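PDB 5EPD: glycerol trinitrate reductase from Agrobacterium tumefaciens, which probably reduces glycerol trinitrate and other substrates as an FMN-dependent member of the old yellow enzyme family, captured here without its flavin. Local coordinates for residues Asn49-Phe55 with Gln86-Pro92; Tyr65-Ala69 with Tyr372-Pro376; Arg116-Trp122 with Phe190-His196. One frame throughout, in Å; residues are numbered along the deposited sequence.

Interaction 1 (Asn49-Phe55 with Gln86-Pro92)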
loop_
_atom_site.group_PDB
_atom_site.type_symbol
_atom_site.label_atom_id
_atom_site.label_comp_id
_atom_site.label_asym_id
_atom_site.label_seq_id
_atom_site.Cartn_x
_atom_site.Cartn_y
_atom_site.Cartn_z
ATOM N N ASN A 49 -4.318 12.170 2.828
ATOM C CA ASN A 49 -3.707 13.349 3.496
ATOM C C ASN A 49 -4.676 14.101 4.427
ATOM O O ASN A 49 -4.875 15.329 4.310
ATOM C CB ASN A 49 -3.102 14.310 2.471
ATOM C CG ASN A 49 -2.327 13.594 1.378
ATOM O OD1 ASN A 49 -2.905 13.263 0.335
ATOM N ND2 ASN A 49 -1.014 13.366 1.589
ATOM N N ARG A 50 -5.302 13.346 5.327
ATOM C CA ARG A 50 -6.285 13.890 6.287
ATOM C C ARG A 50 -6.024 13.354 7.718
ATOM O O ARG A 50 -6.951 13.161 8.520
ATOM C CB ARG A 50 -7.704 13.541 5.824
ATOM C CG ARG A 50 -8.252 14.366 4.667
ATOM C CD ARG A 50 -9.517 13.672 4.174
ATOM N NE ARG A 50 -10.298 14.437 3.197
ATOM C CZ ARG A 50 -10.098 14.454 1.880
ATOM N NH1 ARG A 50 -10.887 15.190 1.113
ATOM N NH2 ARG A 50 -9.114 13.768 1.319
ATOM N N ALA A 51 -4.758 13.080 8.028
ATOM C CA ALA A 51 -4.398 12.664 9.379
ATOM C C ALA A 51 -4.318 13.934 10.210
ATOM O O ALA A 51 -4.046 15.015 9.665
ATOM C CB ALA A 51 -3.060 11.934 9.389
ATOM N N GLY A 52 -4.531 13.814 11.519
ATOM C CA GLY A 52 -4.458 14.989 12.388
ATOM C C GLY A 52 -3.102 15.179 13.041
ATOM O O GLY A 52 -2.148 14.474 12.716
ATOM N N ALA A 53 -3.037 16.134 13.970
ATOM C CA ALA A 53 -1.891 16.313 14.877
ATOM C C ALA A 53 -1.194 14.993 15.217
ATOM O O ALA A 53 -1.860 14.005 15.530
ATOM C CB ALA A 53 -2.355 16.995 16.171
ATOM N N GLY A 54 0.136 14.977 15.156
ATOM C CA GLY A 54 0.889 13.756 15.441
ATOM C C GLY A 54 0.631 12.584 14.490
ATOM O O GLY A 54 0.866 11.432 14.848
ATOM N N PHE A 55 0.167 12.881 13.273
ATOM C CA PHE A 55 -0.017 11.859 12.234
ATOM C C PHE A 55 -0.993 10.752 12.696
ATOM O O PHE A 55 -0.968 9.588 12.221
ATOM C CB PHE A 55 1.342 11.293 11.794
ATOM C CG PHE A 55 2.400 12.343 11.669
ATOM C CD1 PHE A 55 2.289 13.335 10.710
ATOM C CD2 PHE A 55 3.484 12.361 12.527
ATOM C CE1 PHE A 55 3.252 14.338 10.601
ATOM C CE2 PHE A 55 4.463 13.347 12.421
ATOM C CZ PHE A 55 4.345 14.345 11.462
ATOM N N GLN A 86 8.158 9.344 6.183
ATOM C CA GLN A 86 7.035 10.173 5.702
ATOM C C GLN A 86 7.460 10.991 4.486
ATOM O O GLN A 86 8.557 11.600 4.474
ATOM C CB GLN A 86 6.513 11.128 6.793
ATOM C CG GLN A 86 5.190 11.839 6.427
ATOM C CD GLN A 86 4.722 12.896 7.448
ATOM O OE1 GLN A 86 5.117 12.884 8.618
ATOM N NE2 GLN A 86 3.863 13.810 6.996
ATOM N N GLY A 87 6.595 11.026 3.471
ATOM C CA GLY A 87 6.892 11.740 2.201
ATOM C C GLY A 87 5.850 12.720 1.699
ATOM O O GLY A 87 6.123 13.542 0.841
ATOM N N TYR A 88 4.646 12.605 2.227
ATOM C CA TYR A 88 3.540 13.531 1.922
ATOM C C TYR A 88 2.968 14.061 3.237
ATOM O O TYR A 88 2.949 13.323 4.247
ATOM C CB TYR A 88 2.440 12.787 1.164
ATOM C CG TYR A 88 2.930 12.108 -0.076
ATOM C CD1 TYR A 88 3.549 10.884 -0.017
ATOM C CD2 TYR A 88 2.762 12.702 -1.314
ATOM C CE1 TYR A 88 3.985 10.253 -1.174
ATOM C CE2 TYR A 88 3.177 12.093 -2.469
ATOM C CZ TYR A 88 3.792 10.867 -2.397
ATOM O OH TYR A 88 4.229 10.280 -3.572
ATOM N N GLN A 89 2.517 15.317 3.237
ATOM C CA GLN A 89 1.933 15.894 4.453
ATOM C C GLN A 89 0.687 15.131 4.934
ATOM O O GLN A 89 -0.109 14.604 4.123
ATOM C CB GLN A 89 1.565 17.354 4.240
ATOM C CG GLN A 89 0.561 17.629 3.113
ATOM C CD GLN A 89 0.184 19.113 3.050
ATOM O OE1 GLN A 89 1.049 20.008 2.914
ATOM N NE2 GLN A 89 -1.118 19.387 3.164
ATOM N N ASP A 90 0.524 15.057 6.252
ATOM C CA ASP A 90 -0.750 14.594 6.836
ATOM C C ASP A 90 -1.136 13.182 6.450
ATOM O O ASP A 90 -2.312 12.831 6.436
ATOM C CB ASP A 90 -1.874 15.583 6.482
ATOM C CG ASP A 90 -1.564 16.969 6.960
ATOM O OD1 ASP A 90 -1.117 17.055 8.135
ATOM O OD2 ASP A 90 -1.745 17.949 6.191
ATOM N N THR A 91 -0.134 12.369 6.143
ATOM C CA THR A 91 -0.341 10.957 6.059
ATOM C C THR A 91 -0.150 10.412 7.498
ATOM O O THR A 91 0.634 10.931 8.273
ATOM C CB THR A 91 0.613 10.304 5.027
ATOM O OG1 THR A 91 1.958 10.386 5.488
ATOM C CG2 THR A 91 0.536 10.990 3.677
ATOM N N PRO A 92 -0.897 9.364 7.863
ATOM C CA PRO A 92 -0.823 8.867 9.245
ATOM C C PRO A 92 0.347 7.977 9.537
ATOM O O PRO A 92 0.948 7.426 8.625
ATOM C CB PRO A 92 -2.122 8.043 9.397
ATOM C CG PRO A 92 -2.428 7.580 8.010
ATOM C CD PRO A 92 -2.003 8.729 7.108
HETATM O O HOH W 1 -3.307 17.573 4.045
HETATM O O HOH W 2 -0.638 15.299 10.121
#
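N49 reaches into the type II turn from Y88 to T91 and illustrates how a side-chain amide can read out a loop backbone. Its ND2 donates to Q89 O (3.0 Å, 165° at the hydrogen), with the acceptor in the amide plane and the donor in the carbonyl plane, while T91 CG2 lies alongside ND2. A water donates to N49 O and D90 OD2 and accepts from Q89 NE2. A51 N donates to D90 O at 2.9 Å, and A51 CB rests 4.0 Å from P92 CB. A second water can bridge G52 O and D90 OD1. At F55, with chi1 at -41° setting CG beside the backbone N, the ring meets the Q86 amide almost at right angles (77° between planes). Q86 OE1 sits over one ring face near its rim, 3.1 Å from F55 CE1; Q86 NE2 donates to Y88 O (2.9 Å), which fixes the amide flip. The contact thus ties the short strand 51-52 to the loop between strand 73-80 and helix 97-112: Q89 OE1 accepts from N155 N just beyond strand 150-153, P92 packs on W103 of helix 97-112, and F55 touches Q80 of strand 73-80.

Interaction 2 (Tyr65-Ala69 with Tyr372-Pro376)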
loop_
_atom_site.group_PDB
_atom_site.type_symbol
_atom_site.label_atom_id
_atom_site.label_comp_id
_atom_site.label_asym_id
_atom_site.label_seq_id
_atom_site.Cartn_x
_atom_site.Cartn_y
_atom_site.Cartn_z
ATOM N N TYR A 65 -13.695 4.566 6.284
ATOM C CA TYR A 65 -13.403 3.160 6.052
ATOM C C TYR A 65 -14.633 2.300 6.297
ATOM O O TYR A 65 -14.947 1.429 5.484
ATOM C CB TYR A 65 -12.240 2.671 6.918
ATOM C CG TYR A 65 -10.861 3.134 6.436
ATOM C CD1 TYR A 65 -10.329 2.670 5.230
ATOM C CD2 TYR A 65 -10.106 4.043 7.179
ATOM C CE1 TYR A 65 -9.083 3.087 4.791
ATOM C CE2 TYR A 65 -8.855 4.468 6.745
ATOM C CZ TYR A 65 -8.352 3.994 5.556
ATOM O OH TYR A 65 -7.101 4.409 5.141
ATOM N N ALA A 66 -15.346 2.562 7.395
ATOM C CA ALA A 66 -16.616 1.846 7.684
ATOM C C ALA A 66 -17.700 2.003 6.586
ATOM O O ALA A 66 -18.413 1.048 6.272
ATOM C CB ALA A 66 -17.164 2.261 9.047
ATOM N N GLN A 67 -17.804 3.196 6.004
ATOM C CA GLN A 67 -18.600 3.402 4.794
ATOM C C GLN A 67 -18.288 2.438 3.630
ATOM O O GLN A 67 -19.147 2.219 2.778
ATOM C CB GLN A 67 -18.377 4.816 4.259
ATOM C CG GLN A 67 -18.980 5.938 5.085
ATOM C CD GLN A 67 -18.929 7.255 4.343
ATOM O OE1 GLN A 67 -18.073 7.462 3.467
ATOM N NE2 GLN A 67 -19.857 8.159 4.678
ATOM N N ARG A 68 -17.051 1.925 3.561
ATOM C CA ARG A 68 -16.570 1.063 2.449
ATOM C C ARG A 68 -16.292 -0.360 2.914
ATOM O O ARG A 68 -15.703 -1.143 2.179
ATOM C CB ARG A 68 -15.281 1.673 1.872
ATOM C CG ARG A 68 -15.561 3.015 1.240
ATOM C CD ARG A 68 -14.362 3.953 1.083
ATOM N NE ARG A 68 -14.878 5.085 0.303
ATOM C CZ ARG A 68 -15.700 6.025 0.792
ATOM N NH1 ARG A 68 -16.039 6.043 2.095
ATOM N NH2 ARG A 68 -16.180 6.959 -0.023
ATOM N N ALA A 69 -16.759 -0.707 4.112
ATOM C CA ALA A 69 -16.417 -1.971 4.718
ATOM C C ALA A 69 -17.142 -3.176 4.085
ATOM O O ALA A 69 -16.872 -4.329 4.468
ATOM C CB ALA A 69 -16.701 -1.900 6.200
ATOM N N TYR A 372 -14.653 13.064 0.453
ATOM C CA TYR A 372 -14.097 12.053 1.362
ATOM C C TYR A 372 -15.258 11.139 1.825
ATOM O O TYR A 372 -15.416 9.988 1.329
ATOM C CB TYR A 372 -13.394 12.740 2.555
ATOM C CG TYR A 372 -12.570 11.828 3.509
ATOM C CD1 TYR A 372 -11.620 10.947 3.020
ATOM C CD2 TYR A 372 -12.710 11.920 4.915
ATOM C CE1 TYR A 372 -10.867 10.147 3.875
ATOM C CE2 TYR A 372 -11.961 11.122 5.774
ATOM C CZ TYR A 372 -11.034 10.237 5.244
ATOM O OH TYR A 372 -10.263 9.424 6.063
ATOM N N THR A 373 -16.086 11.668 2.735
ATOM C CA THR A 373 -17.176 10.918 3.350
ATOM C C THR A 373 -18.551 11.398 2.899
ATOM O O THR A 373 -19.554 10.912 3.397
ATOM C CB THR A 373 -17.126 11.033 4.877
ATOM O OG1 THR A 373 -16.953 12.410 5.244
ATOM C CG2 THR A 373 -15.991 10.219 5.432
ATOM N N ASP A 374 -18.629 12.335 1.956
ATOM C CA ASP A 374 -19.959 12.805 1.488
ATOM C C ASP A 374 -20.380 12.242 0.115
ATOM O O ASP A 374 -21.312 12.740 -0.530
ATOM C CB ASP A 374 -20.002 14.333 1.474
ATOM C CG ASP A 374 -19.124 14.929 0.405
ATOM O OD1 ASP A 374 -18.254 14.204 -0.162
ATOM O OD2 ASP A 374 -19.292 16.139 0.142
ATOM N N TYR A 375 -19.681 11.212 -0.346
ATOM C CA TYR A 375 -20.083 10.531 -1.566
ATOM C C TYR A 375 -21.342 9.687 -1.288
ATOM O O TYR A 375 -21.286 8.712 -0.518
ATOM C CB TYR A 375 -18.960 9.627 -2.070
ATOM C CG TYR A 375 -17.883 10.321 -2.872
ATOM C CD1 TYR A 375 -18.113 10.708 -4.190
ATOM C CD2 TYR A 375 -16.623 10.561 -2.322
ATOM C CE1 TYR A 375 -17.120 11.335 -4.925
ATOM C CE2 TYR A 375 -15.615 11.157 -3.058
ATOM C CZ TYR A 375 -15.872 11.556 -4.350
ATOM O OH TYR A 375 -14.872 12.118 -5.086
ATOM N N PRO A 376 -22.472 10.042 -1.923
ATOM C CA PRO A 376 -23.698 9.261 -1.703
ATOM C C PRO A 376 -23.610 7.786 -2.142
ATOM O O PRO A 376 -22.917 7.465 -3.115
ATOM C CB PRO A 376 -24.706 9.963 -2.612
ATOM C CG PRO A 376 -23.870 10.430 -3.767
ATOM C CD PRO A 376 -22.610 10.942 -3.090
HETATM O O HOH W 3 -18.452 8.520 1.224
#
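Q67 and T373 make the one definite direct hydrogen bond here, a case of a remote loop fastened to the turn leading out of a helix chiefly through one side-chain amide. Q67 NE2 donates to T373 O at 3.1 Å and nearly straight (169°), the acceptor lying in the amide plane. An extended chain, with chi2 at -169°, carries the amide out to the loop, Q67 OE1 lying 3.6 Å from T373 CA and 4.0 Å from T373 CB and CG2.

R68, next in sequence, holds the other end of that amide. Its NH1 donates to Q67 OE1 (2.8 Å), meeting a lone pair in the carbonyl plane, with the oxygen at the edge of the guanidinium. This grip leaves little doubt about which end of the Q67 amide faces T373. A water at the same guanidinium edge accepts from R68 NH2 at 3.0 Å and can donate weakly to Y375 O; it lies unusually close to Q67 OE1, so that link is doubtful. Y375 CD2 lies near the guanidinium plane at its edge, 4.3 Å from R68 NH2.

The helix that includes Y65 and A66 runs into a type I turn from A66 to A69, with A69 N donating to A66 O (3.2 Å). R68 further donates through NE to F340 O and through NH2 to I341 O, joining this turn to helix 338-342, against which Y375 also packs.

Interaction 3 (Arg116-Trp122 with Phe190-His196)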
loop_
_atom_site.group_PDB
_atom_site.type_symbol
_atom_site.label_atom_id
_atom_site.label_comp_id
_atom_site.label_asym_id
_atom_site.label_seq_id
_atom_site.Cartn_x
_atom_site.Cartn_y
_atom_site.Cartn_z
ATOM N N ARG A 116 -12.913 -6.492 6.751
ATOM C CA ARG A 116 -11.491 -6.791 7.004
ATOM C C ARG A 116 -10.628 -5.614 6.583
ATOM O O ARG A 116 -10.934 -4.896 5.615
ATOM C CB ARG A 116 -11.041 -8.043 6.253
ATOM C CG ARG A 116 -11.889 -9.250 6.586
ATOM C CD ARG A 116 -11.484 -9.778 7.948
ATOM N NE ARG A 116 -12.614 -10.012 8.837
ATOM C CZ ARG A 116 -12.571 -10.776 9.931
ATOM N NH1 ARG A 116 -11.457 -11.404 10.291
ATOM N NH2 ARG A 116 -13.661 -10.911 10.681
ATOM N N ILE A 117 -9.557 -5.403 7.332
ATOM C CA ILE A 117 -8.656 -4.283 7.076
ATOM C C ILE A 117 -7.231 -4.624 7.470
ATOM O O ILE A 117 -6.943 -5.080 8.587
ATOM C CB ILE A 117 -9.126 -2.958 7.737
ATOM C CG1 ILE A 117 -8.309 -1.782 7.185
ATOM C CG2 ILE A 117 -9.066 -3.041 9.265
ATOM C CD1 ILE A 117 -8.776 -0.446 7.726
ATOM N N VAL A 118 -6.363 -4.388 6.501
ATOM C CA VAL A 118 -4.951 -4.600 6.596
ATOM C C VAL A 118 -4.280 -3.216 6.495
ATOM O O VAL A 118 -4.725 -2.357 5.717
ATOM C CB VAL A 118 -4.570 -5.556 5.456
ATOM C CG1 VAL A 118 -3.123 -5.407 5.035
ATOM C CG2 VAL A 118 -4.868 -6.978 5.898
ATOM N N LEU A 119 -3.239 -2.989 7.296
ATOM C CA LEU A 119 -2.460 -1.732 7.232
ATOM C C LEU A 119 -1.254 -1.835 6.270
ATOM O O LEU A 119 -0.418 -2.745 6.363
ATOM C CB LEU A 119 -2.029 -1.300 8.643
ATOM C CG LEU A 119 -1.232 -0.002 8.804
ATOM C CD1 LEU A 119 -1.407 0.636 10.173
ATOM C CD2 LEU A 119 0.247 -0.252 8.600
ATOM N N GLN A 120 -1.154 -0.885 5.345
ATOM C CA GLN A 120 0.004 -0.849 4.439
ATOM C C GLN A 120 1.161 -0.046 5.028
ATOM O O GLN A 120 1.093 1.177 5.132
ATOM C CB GLN A 120 -0.348 -0.297 3.045
ATOM C CG GLN A 120 0.769 -0.503 2.022
ATOM C CD GLN A 120 0.548 0.220 0.716
ATOM O OE1 GLN A 120 0.288 1.410 0.707
ATOM N NE2 GLN A 120 0.692 -0.472 -0.381
ATOM N N LEU A 121 2.218 -0.766 5.389
ATOM C CA LEU A 121 3.438 -0.193 5.966
ATOM C C LEU A 121 4.355 0.519 4.964
ATOM O O LEU A 121 4.823 -0.086 3.972
ATOM C CB LEU A 121 4.272 -1.294 6.615
ATOM C CG LEU A 121 3.564 -2.057 7.721
ATOM C CD1 LEU A 121 4.380 -3.305 8.037
ATOM C CD2 LEU A 121 3.360 -1.173 8.944
ATOM N N TRP A 122 4.686 1.769 5.294
ATOM C CA TRP A 122 5.340 2.673 4.379
ATOM C C TRP A 122 6.703 3.181 4.855
ATOM O O TRP A 122 6.879 3.533 6.029
ATOM C CB TRP A 122 4.426 3.881 4.252
ATOM C CG TRP A 122 4.402 4.575 2.955
ATOM C CD1 TRP A 122 4.994 4.193 1.760
ATOM C CD2 TRP A 122 3.683 5.777 2.684
ATOM N NE1 TRP A 122 4.670 5.102 0.768
ATOM C CE2 TRP A 122 3.859 6.074 1.309
ATOM C CE3 TRP A 122 2.866 6.601 3.459
ATOM C CZ2 TRP A 122 3.265 7.185 0.710
ATOM C CZ3 TRP A 122 2.279 7.700 2.869
ATOM C CH2 TRP A 122 2.477 7.986 1.508
ATOM N N PHE A 190 -5.586 -4.546 13.493
ATOM C CA PHE A 190 -5.585 -4.847 12.061
ATOM C C PHE A 190 -5.546 -6.345 11.890
ATOM O O PHE A 190 -5.023 -7.051 12.736
ATOM C CB PHE A 190 -4.404 -4.199 11.335
ATOM C CG PHE A 190 -4.606 -2.738 11.030
ATOM C CD1 PHE A 190 -5.226 -2.347 9.858
ATOM C CD2 PHE A 190 -4.162 -1.759 11.908
ATOM C CE1 PHE A 190 -5.399 -1.011 9.566
ATOM C CE2 PHE A 190 -4.338 -0.418 11.620
ATOM C CZ PHE A 190 -4.960 -0.044 10.449
ATOM N N ASP A 191 -6.108 -6.806 10.783
ATOM C CA ASP A 191 -6.150 -8.229 10.443
ATOM C C ASP A 191 -4.849 -8.705 9.777
ATOM O O ASP A 191 -4.692 -9.885 9.500
ATOM C CB ASP A 191 -7.362 -8.488 9.537
ATOM C CG ASP A 191 -8.657 -7.993 10.162
ATOM O OD1 ASP A 191 -8.961 -8.467 11.269
ATOM O OD2 ASP A 191 -9.341 -7.093 9.603
ATOM N N GLY A 192 -3.935 -7.769 9.528
ATOM C CA GLY A 192 -2.613 -8.058 8.983
ATOM C C GLY A 192 -2.013 -6.773 8.413
ATOM O O GLY A 192 -2.581 -5.688 8.585
ATOM N N VAL A 193 -0.882 -6.908 7.723
ATOM C CA VAL A 193 -0.222 -5.779 7.066
ATOM C C VAL A 193 0.168 -6.070 5.627
ATOM O O VAL A 193 0.263 -7.236 5.199
ATOM C CB VAL A 193 1.068 -5.361 7.787
ATOM C CG1 VAL A 193 0.761 -4.962 9.227
ATOM C CG2 VAL A 193 2.103 -6.486 7.720
ATOM N N GLU A 194 0.418 -4.987 4.899
ATOM C CA GLU A 194 0.913 -5.060 3.535
ATOM C C GLU A 194 2.167 -4.178 3.421
ATOM O O GLU A 194 2.101 -2.974 3.505
ATOM C CB GLU A 194 -0.150 -4.593 2.545
ATOM C CG GLU A 194 0.349 -4.708 1.125
ATOM C CD GLU A 194 -0.646 -4.265 0.102
ATOM O OE1 GLU A 194 -0.427 -3.173 -0.480
ATOM O OE2 GLU A 194 -1.623 -5.014 -0.125
ATOM N N VAL A 195 3.314 -4.800 3.228
ATOM C CA VAL A 195 4.583 -4.092 3.049
ATOM C C VAL A 195 4.520 -3.307 1.726
ATOM O O VAL A 195 4.247 -3.891 0.661
ATOM C CB VAL A 195 5.766 -5.117 3.077
ATOM C CG1 VAL A 195 7.109 -4.465 2.734
ATOM C CG2 VAL A 195 5.842 -5.785 4.449
ATOM N N HIS A 196 4.742 -1.991 1.770
ATOM C CA HIS A 196 4.744 -1.228 0.507
ATOM C C HIS A 196 6.101 -1.405 -0.249
ATOM O O HIS A 196 7.105 -0.686 0.006
ATOM C CB HIS A 196 4.392 0.261 0.735
ATOM C CG HIS A 196 3.878 0.973 -0.495
ATOM N ND1 HIS A 196 4.019 0.474 -1.778
ATOM C CD2 HIS A 196 3.243 2.164 -0.625
ATOM C CE1 HIS A 196 3.471 1.312 -2.641
ATOM N NE2 HIS A 196 2.992 2.348 -1.966
#
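L119 lays its CB over the centre of the F190 ring, a CH-pi contact of 3.5 Å to the centroid, while L119 CD1 touches F190 CE2. On the other face of the sheet the Q120 amide stacks on H196, their planes 15° apart and NE2 over the ring centre. The same NE2 makes a weak bond to E194 OE1 (2.9 Å, 129°), the extended glutamate reaching it with chi1 at -178°. W122 lies beside H196, nearly parallel but with little ring overlap.

Parallel strand pairing between the two faces positions these groups: E194 N donates to L119 O at 2.8 Å, L121 N to E194 O, and H196 N to L121 O. D191 pairs with I117 through both backbone and side chain, its N donating to I117 O (2.9 Å) and its OD2 accepting I117 N through the anti lone pair (2.8 Å). H111 NE2 is a second partner of that oxygen, and E194 OE2 is held by Y281 and H283.

Strands 117-122 and 193-196 are the third and fourth of the eight-stranded TIM barrel, linked by a beta-alpha-beta crossover: L119, L121 and V193 face its helix 171-187, whereas Q120 and E194 share the other face and touch R248 of strand 245-249.

How the interactions relate
The three contacts show how one barrel is fastened at different depths. Interaction 3 lies in the wall, about 8 Å from the chain centre, whereas interactions 1 and 2 lie about 15 and 19 Å out. Their centres stand 17 to 19 Å apart, yet each pair touches: Y88 and T91 pack on W122, R50 on Y372, and Y65 on I117. Along the chain interactions 1 and 2 interleave, 65-69 falling between the two halves of interaction 1, while both strands of interaction 3 come before 372-376. Interaction 2 thereby brings a late loop back beside an early barrel helix, and interaction 1 joins the loops following the first two barrel strands.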